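PDB 2Q73: NTP pyrophosphohydrolase MazG-like domain-containing protein from Vibrio sp. DAT722, which probably hydrolyses nucleoside triphosphates to monophosphates and pyrophosphate as a magnesium-dependent, house-cleaning pyrophosphohydrolase of the MazG family. Local coordinates for residues 21-26 / 63-68; 36-41 / 53-58. One frame throughout, in Å; residues are numbered along the deposited sequence.

Contact 1 (21-26 / 63-68); sequences EHYFFK and LYYVCA
Lys26 and Tyr65 illustrate how the aliphatic part of a lysine can serve as a lid for an aromatic ring while its charge goes elsewhere. CB of Lys26 sits 3.5 Å from the centroid of the Tyr65 ring and only 15° off the ring normal, a CH-pi contact over the face. The opposite face of the same ring is covered by CD2 of Tyr64, so the phenol is sandwiched. With CG anti to the carbonyl carbon (chi1 -72°) and two further bends, the lysine chain curls along the phenol; its CE comes to 3.6 Å from Tyr65 OH, and NZ forms a salt bridge with Glu29. Tyr23 completes the tight side. Its CD2 approaches CD2 of Tyr65 at 4.0 Å, edge to edge, the two side chains crossing at about a right angle, and the same CD2 packs at 3.6 Å on CB of Ala68. The backbones are nearest here, with the CA atoms of Tyr23 and Tyr65 6.4 Å apart. The other side is looser and wetter: partly exposed His22 reaches Tyr65 chiefly through a water, 2.8 Å from His22 NE2 and 3.1 Å from Tyr65 OH. Such a near-antiparallel helix pair, with segment axes 9.4 Å apart at 155°, belongs to the all-helical MazG fold. Helix 3-13 covers Tyr64 through Ile10 and Phe13, while Asp14, just beyond it, accepts hydrogen bonds from the hydroxyls of Tyr23 and Tyr64; Phe24 and Phe25 meet Phe25 and Phe24, respectively, on helix 20-39 of the third subunit.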
loop_
_atom_site.group_PDB
_atom_site.type_symbol
_atom_site.label_atom_id
_atom_site.label_comp_id
_atom_site.label_asym_id
_atom_site.label_seq_id
_atom_site.Cartn_x
_atom_site.Cartn_y
_atom_site.Cartn_z
ATOM N N GLU C 21 -2.919 3.797 15.067
ATOM C CA GLU C 21 -2.887 2.640 14.158
ATOM C C GLU C 21 -4.165 2.483 13.348
ATOM O O GLU C 21 -4.106 2.102 12.171
ATOM C CB GLU C 21 -2.629 1.328 14.904
ATOM C CG GLU C 21 -1.168 0.964 15.098
ATOM C CD GLU C 21 -0.384 0.828 13.771
ATOM O OE1 GLU C 21 -0.111 -0.305 13.274
ATOM O OE2 GLU C 21 -0.031 1.889 13.228
ATOM N N HIS C 22 -5.320 2.739 13.975
ATOM C CA HIS C 22 -6.605 2.710 13.232
ATOM C C HIS C 22 -6.499 3.486 11.938
ATOM O O HIS C 22 -6.878 3.000 10.863
ATOM C CB HIS C 22 -7.758 3.281 14.075
ATOM C CG HIS C 22 -8.929 3.754 13.257
ATOM N ND1 HIS C 22 -9.929 2.909 12.821
ATOM C CD2 HIS C 22 -9.267 4.992 12.816
ATOM C CE1 HIS C 22 -10.821 3.602 12.133
ATOM N NE2 HIS C 22 -10.444 4.870 12.117
ATOM N N TYR C 23 -5.990 4.708 12.035
ATOM C CA TYR C 23 -5.946 5.580 10.892
ATOM C C TYR C 23 -4.955 5.095 9.849
ATOM O O TYR C 23 -5.201 5.258 8.651
ATOM C CB TYR C 23 -5.643 7.007 11.300
ATOM C CG TYR C 23 -6.736 7.624 12.118
ATOM C CD1 TYR C 23 -6.622 7.690 13.510
ATOM C CD2 TYR C 23 -7.860 8.181 11.515
ATOM C CE1 TYR C 23 -7.599 8.278 14.294
ATOM C CE2 TYR C 23 -8.880 8.790 12.304
ATOM C CZ TYR C 23 -8.732 8.832 13.680
ATOM O OH TYR C 23 -9.685 9.415 14.486
ATOM N N PHE C 24 -3.850 4.503 10.295
ATOM C CA PHE C 24 -2.865 4.008 9.352
ATOM C C PHE C 24 -3.382 2.765 8.596
ATOM O O PHE C 24 -3.264 2.698 7.375
ATOM C CB PHE C 24 -1.522 3.688 10.056
ATOM C CG PHE C 24 -0.464 3.259 9.094
ATOM C CD1 PHE C 24 0.066 4.193 8.190
ATOM C CD2 PHE C 24 -0.027 1.929 9.038
ATOM C CE1 PHE C 24 1.057 3.813 7.264
ATOM C CE2 PHE C 24 0.951 1.534 8.109
ATOM C CZ PHE C 24 1.481 2.473 7.216
ATOM N N PHE C 25 -3.969 1.800 9.324
ATOM C CA PHE C 25 -4.660 0.667 8.682
ATOM C C PHE C 25 -5.698 1.127 7.665
ATOM O O PHE C 25 -5.760 0.606 6.548
ATOM C CB PHE C 25 -5.370 -0.189 9.726
ATOM C CG PHE C 25 -4.453 -0.983 10.601
ATOM C CD1 PHE C 25 -3.424 -1.759 10.050
ATOM C CD2 PHE C 25 -4.675 -1.033 11.989
ATOM C CE1 PHE C 25 -2.587 -2.531 10.887
ATOM C CE2 PHE C 25 -3.858 -1.792 12.809
ATOM C CZ PHE C 25 -2.805 -2.533 12.257
ATOM N N LYS C 26 -6.515 2.104 8.035
ATOM C CA LYS C 26 -7.533 2.605 7.113
ATOM C C LYS C 26 -6.935 3.245 5.874
ATOM O O LYS C 26 -7.475 3.052 4.773
ATOM C CB LYS C 26 -8.503 3.588 7.804
ATOM C CG LYS C 26 -9.512 2.966 8.802
ATOM C CD LYS C 26 -10.392 1.862 8.233
ATOM C CE LYS C 26 -11.251 2.338 7.057
ATOM N NZ LYS C 26 -12.102 1.232 6.487
ATOM N N LEU C 63 -7.500 10.706 0.624
ATOM C CA LEU C 63 -7.376 12.103 1.071
ATOM C C LEU C 63 -7.901 12.283 2.500
ATOM O O LEU C 63 -7.273 12.977 3.316
ATOM C CB LEU C 63 -8.119 13.047 0.116
ATOM C CG LEU C 63 -8.236 14.519 0.516
ATOM C CD1 LEU C 63 -6.844 15.094 0.584
ATOM C CD2 LEU C 63 -9.105 15.312 -0.471
ATOM N N TYR C 64 -9.033 11.640 2.793
ATOM C CA TYR C 64 -9.649 11.715 4.114
ATOM C C TYR C 64 -8.670 11.198 5.162
ATOM O O TYR C 64 -8.446 11.854 6.172
ATOM C CB TYR C 64 -10.945 10.905 4.167
ATOM C CG TYR C 64 -11.597 10.910 5.542
ATOM C CD1 TYR C 64 -12.584 11.837 5.859
ATOM C CD2 TYR C 64 -11.216 9.984 6.528
ATOM C CE1 TYR C 64 -13.184 11.854 7.123
ATOM C CE2 TYR C 64 -11.808 9.990 7.785
ATOM C CZ TYR C 64 -12.793 10.924 8.073
ATOM O OH TYR C 64 -13.381 10.954 9.321
ATOM N N TYR C 65 -8.072 10.036 4.912
ATOM C CA TYR C 65 -7.126 9.470 5.888
ATOM C C TYR C 65 -5.787 10.192 5.961
ATOM O O TYR C 65 -5.197 10.249 7.033
ATOM C CB TYR C 65 -7.016 7.942 5.752
ATOM C CG TYR C 65 -8.260 7.328 6.304
ATOM C CD1 TYR C 65 -9.278 6.858 5.454
ATOM C CD2 TYR C 65 -8.489 7.328 7.694
ATOM C CE1 TYR C 65 -10.469 6.333 5.993
ATOM C CE2 TYR C 65 -9.657 6.837 8.230
ATOM C CZ TYR C 65 -10.640 6.344 7.376
ATOM O OH TYR C 65 -11.763 5.837 7.932
ATOM N N VAL C 66 -5.341 10.781 4.844
ATOM C CA VAL C 66 -4.181 11.676 4.863
ATOM C C VAL C 66 -4.460 12.872 5.805
ATOM O O VAL C 66 -3.639 13.190 6.659
ATOM C CB VAL C 66 -3.761 12.119 3.433
ATOM C CG1 VAL C 66 -2.800 13.301 3.484
ATOM C CG2 VAL C 66 -3.088 10.953 2.676
ATOM N N CYS C 67 -5.627 13.507 5.667
ATOM C CA CYS C 67 -5.998 14.604 6.590
ATOM C C CYS C 67 -6.160 14.120 8.039
ATOM O O CYS C 67 -5.724 14.803 8.980
ATOM C CB CYS C 67 -7.274 15.292 6.130
ATOM S SG CYS C 67 -7.064 16.208 4.587
ATOM N N ALA C 68 -6.794 12.961 8.214
ATOM C CA ALA C 68 -7.035 12.436 9.564
ATOM C C ALA C 68 -5.699 12.127 10.244
ATOM O O ALA C 68 -5.492 12.477 11.406
ATOM C CB ALA C 68 -7.912 11.213 9.522
HETATM O O HOH W 1 -11.914 6.896 10.798
#

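Contact 2 (36-41 / 53-58). With MG (magnesium ion), chain G.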
loop_
_atom_site.group_PDB
_atom_site.type_symbol
_atom_site.label_atom_id
_atom_site.label_comp_id
_atom_site.label_asym_id
_atom_site.label_seq_id
_atom_site.Cartn_x
_atom_site.Cartn_y
_atom_site.Cartn_z
ATOM N N GLU C 36 -7.889 -1.092 -6.945
ATOM C CA GLU C 36 -8.991 -1.781 -7.613
ATOM C C GLU C 36 -9.781 -0.855 -8.552
ATOM O O GLU C 36 -10.064 -1.238 -9.694
ATOM C CB GLU C 36 -9.933 -2.394 -6.570
ATOM C CG GLU C 36 -11.024 -3.303 -7.171
ATOM C CD GLU C 36 -12.014 -3.796 -6.137
ATOM O OE1 GLU C 36 -11.926 -3.380 -4.948
ATOM O OE2 GLU C 36 -12.899 -4.587 -6.524
ATOM N N SER C 37 -10.157 0.336 -8.070
ATOM C CA SER C 37 -10.902 1.302 -8.896
ATOM C C SER C 37 -10.121 1.710 -10.152
ATOM O O SER C 37 -10.706 1.857 -11.225
ATOM C CB SER C 37 -11.327 2.554 -8.092
ATOM O OG SER C 37 -10.196 3.380 -7.798
ATOM N N ILE C 38 -8.804 1.888 -10.016
ATOM C CA ILE C 38 -7.967 2.231 -11.172
ATOM C C ILE C 38 -7.856 1.046 -12.147
ATOM O O ILE C 38 -8.004 1.219 -13.364
ATOM C CB ILE C 38 -6.561 2.769 -10.743
ATOM C CG1 ILE C 38 -6.731 4.132 -10.043
ATOM C CG2 ILE C 38 -5.602 2.881 -11.963
ATOM C CD1 ILE C 38 -5.426 4.733 -9.452
ATOM N N ARG C 39 -7.643 -0.153 -11.610
ATOM C CA ARG C 39 -7.540 -1.347 -12.456
ATOM C C ARG C 39 -8.822 -1.533 -13.265
ATOM O O ARG C 39 -8.794 -1.891 -14.436
ATOM C CB ARG C 39 -7.263 -2.578 -11.581
ATOM C CG ARG C 39 -7.179 -3.880 -12.353
ATOM C CD ARG C 39 -6.795 -5.063 -11.440
ATOM N NE ARG C 39 -7.717 -5.291 -10.324
ATOM C CZ ARG C 39 -8.877 -5.956 -10.392
ATOM N NH1 ARG C 39 -9.338 -6.457 -11.542
ATOM N NH2 ARG C 39 -9.599 -6.105 -9.295
ATOM N N LYS C 40 -9.954 -1.258 -12.622
ATOM C CA LYS C 40 -11.245 -1.424 -13.270
ATOM C C LYS C 40 -11.659 -0.240 -14.165
ATOM O O LYS C 40 -12.726 -0.270 -14.809
ATOM C CB LYS C 40 -12.309 -1.703 -12.202
ATOM C CG LYS C 40 -12.177 -3.078 -11.582
ATOM C CD LYS C 40 -13.243 -3.291 -10.515
ATOM C CE LYS C 40 -13.267 -4.722 -10.015
ATOM N NZ LYS C 40 -14.408 -4.959 -9.051
ATOM N N GLY C 41 -10.819 0.793 -14.204
ATOM C CA GLY C 41 -11.050 1.968 -15.056
ATOM C C GLY C 41 -12.265 2.806 -14.688
ATOM O O GLY C 41 -12.926 3.369 -15.585
ATOM N N GLY C 53 -17.253 2.685 -5.268
ATOM C CA GLY C 53 -16.195 1.987 -5.994
ATOM C C GLY C 53 -15.514 2.790 -7.097
ATOM O O GLY C 53 -14.605 2.278 -7.760
ATOM N N SER C 54 -15.954 4.029 -7.316
ATOM C CA SER C 54 -15.326 4.890 -8.316
ATOM C C SER C 54 -13.913 5.337 -7.915
ATOM O O SER C 54 -13.558 5.392 -6.734
ATOM C CB SER C 54 -16.182 6.121 -8.594
ATOM O OG SER C 54 -16.160 6.995 -7.479
ATOM N N VAL C 55 -13.106 5.671 -8.910
ATOM C CA VAL C 55 -11.792 6.241 -8.649
ATOM C C VAL C 55 -11.951 7.513 -7.795
ATOM O O VAL C 55 -11.193 7.721 -6.840
ATOM C CB VAL C 55 -11.025 6.527 -9.981
ATOM C CG1 VAL C 55 -9.757 7.347 -9.710
ATOM C CG2 VAL C 55 -10.616 5.188 -10.663
ATOM N N ALA C 56 -12.944 8.332 -8.121
ATOM C CA ALA C 56 -13.247 9.557 -7.352
ATOM C C ALA C 56 -13.446 9.270 -5.864
ATOM O O ALA C 56 -12.844 9.936 -5.004
ATOM C CB ALA C 56 -14.483 10.271 -7.937
ATOM N N GLU C 57 -14.285 8.280 -5.562
ATOM C CA GLU C 57 -14.534 7.903 -4.167
ATOM C C GLU C 57 -13.267 7.453 -3.476
ATOM O O GLU C 57 -12.982 7.883 -2.352
ATOM C CB GLU C 57 -15.607 6.819 -4.058
ATOM C CG GLU C 57 -15.552 6.017 -2.775
ATOM C CD GLU C 57 -16.856 5.351 -2.436
ATOM O OE1 GLU C 57 -16.960 4.115 -2.624
ATOM O OE2 GLU C 57 -17.781 6.062 -1.985
ATOM N N GLU C 58 -12.487 6.598 -4.138
ATOM C CA GLU C 58 -11.311 6.043 -3.490
ATOM C C GLU C 58 -10.231 7.101 -3.276
ATOM O O GLU C 58 -9.579 7.088 -2.230
ATOM C CB GLU C 58 -10.752 4.814 -4.245
ATOM C CG GLU C 58 -11.819 3.740 -4.564
ATOM C CD GLU C 58 -12.730 3.346 -3.395
ATOM O OE1 GLU C 58 -12.383 3.584 -2.225
ATOM O OE2 GLU C 58 -13.806 2.763 -3.669
HETATM MG MG MG G . -13.228 3.267 0.042
HETATM O O HOH W 2 -15.107 2.332 -1.104
#
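Ser37 and Val55 meet where helix 20-39 is ending and helix 55-72 is just beginning, an example of small side chains bringing two helices together beside a metal site. OG of Ser37 lies 3.4 Å from CG2 of Val55, while its CB packs at 3.3 Å against the carbonyl O of Gly53. The hydroxyl stands between the backbone N and the carbonyl carbon (chi1 72°), from where it can hydrogen-bond back to Leu34 O in its own helix and still touch the neighbouring one. CG2 of Val55 also rests against Ser37 O and, more loosely, against CG1 of Ile38 at 4.1 Å. Glu58 touches the serine hydroxyl with CG, and its bent chain delivers OE1 to the magnesium ion at 2.4 Å. OE2 accepts from a water that is itself a ligand of the metal; Glu30, Glu33 and Asp61 complete the site. Farther out, Ser54 caps the second helix: its OG accepts from Glu57 N at 3.0 Å and is also hydrogen-bonded to Leu51 O in the preceding loop. Gly53 N donates to Glu57 OE1 from above the carboxylate plane. The first helix closes in a Schellman motif at Gly41, where phi turns positive, and Lys40 forms a salt bridge with Glu36. Neighbouring subunits flank both helix ends: Val55 packs on His73 and Ala56 on Thr80, in helix 77-90, of the second subunit, while Ile38 lies on Phe25 and Arg39 pairs with Glu29, both on helix 20-39 of the fourth.

How the contacts relate
Both contacts join helix 20-39 to helix 55-72, and they show how one helix pair is held at two places. Contact 2 falls between the two segments of contact 1 in the chain order, which runs 21-26, 36-41, 53-58, 63-68. Their centres lie 18 Å apart, and the nearest atoms stay about 5 Å from each other. Contact 1 joins the early part of the first helix to the later part of the second, whereas contact 2 lies beside the non-helical connection between them. The second subunit touches both. Magnesium ligands Glu30, Glu33 and Asp61 sit on the turns between the contacts and Glu58 in contact 2, so this helix pair carries the metal site.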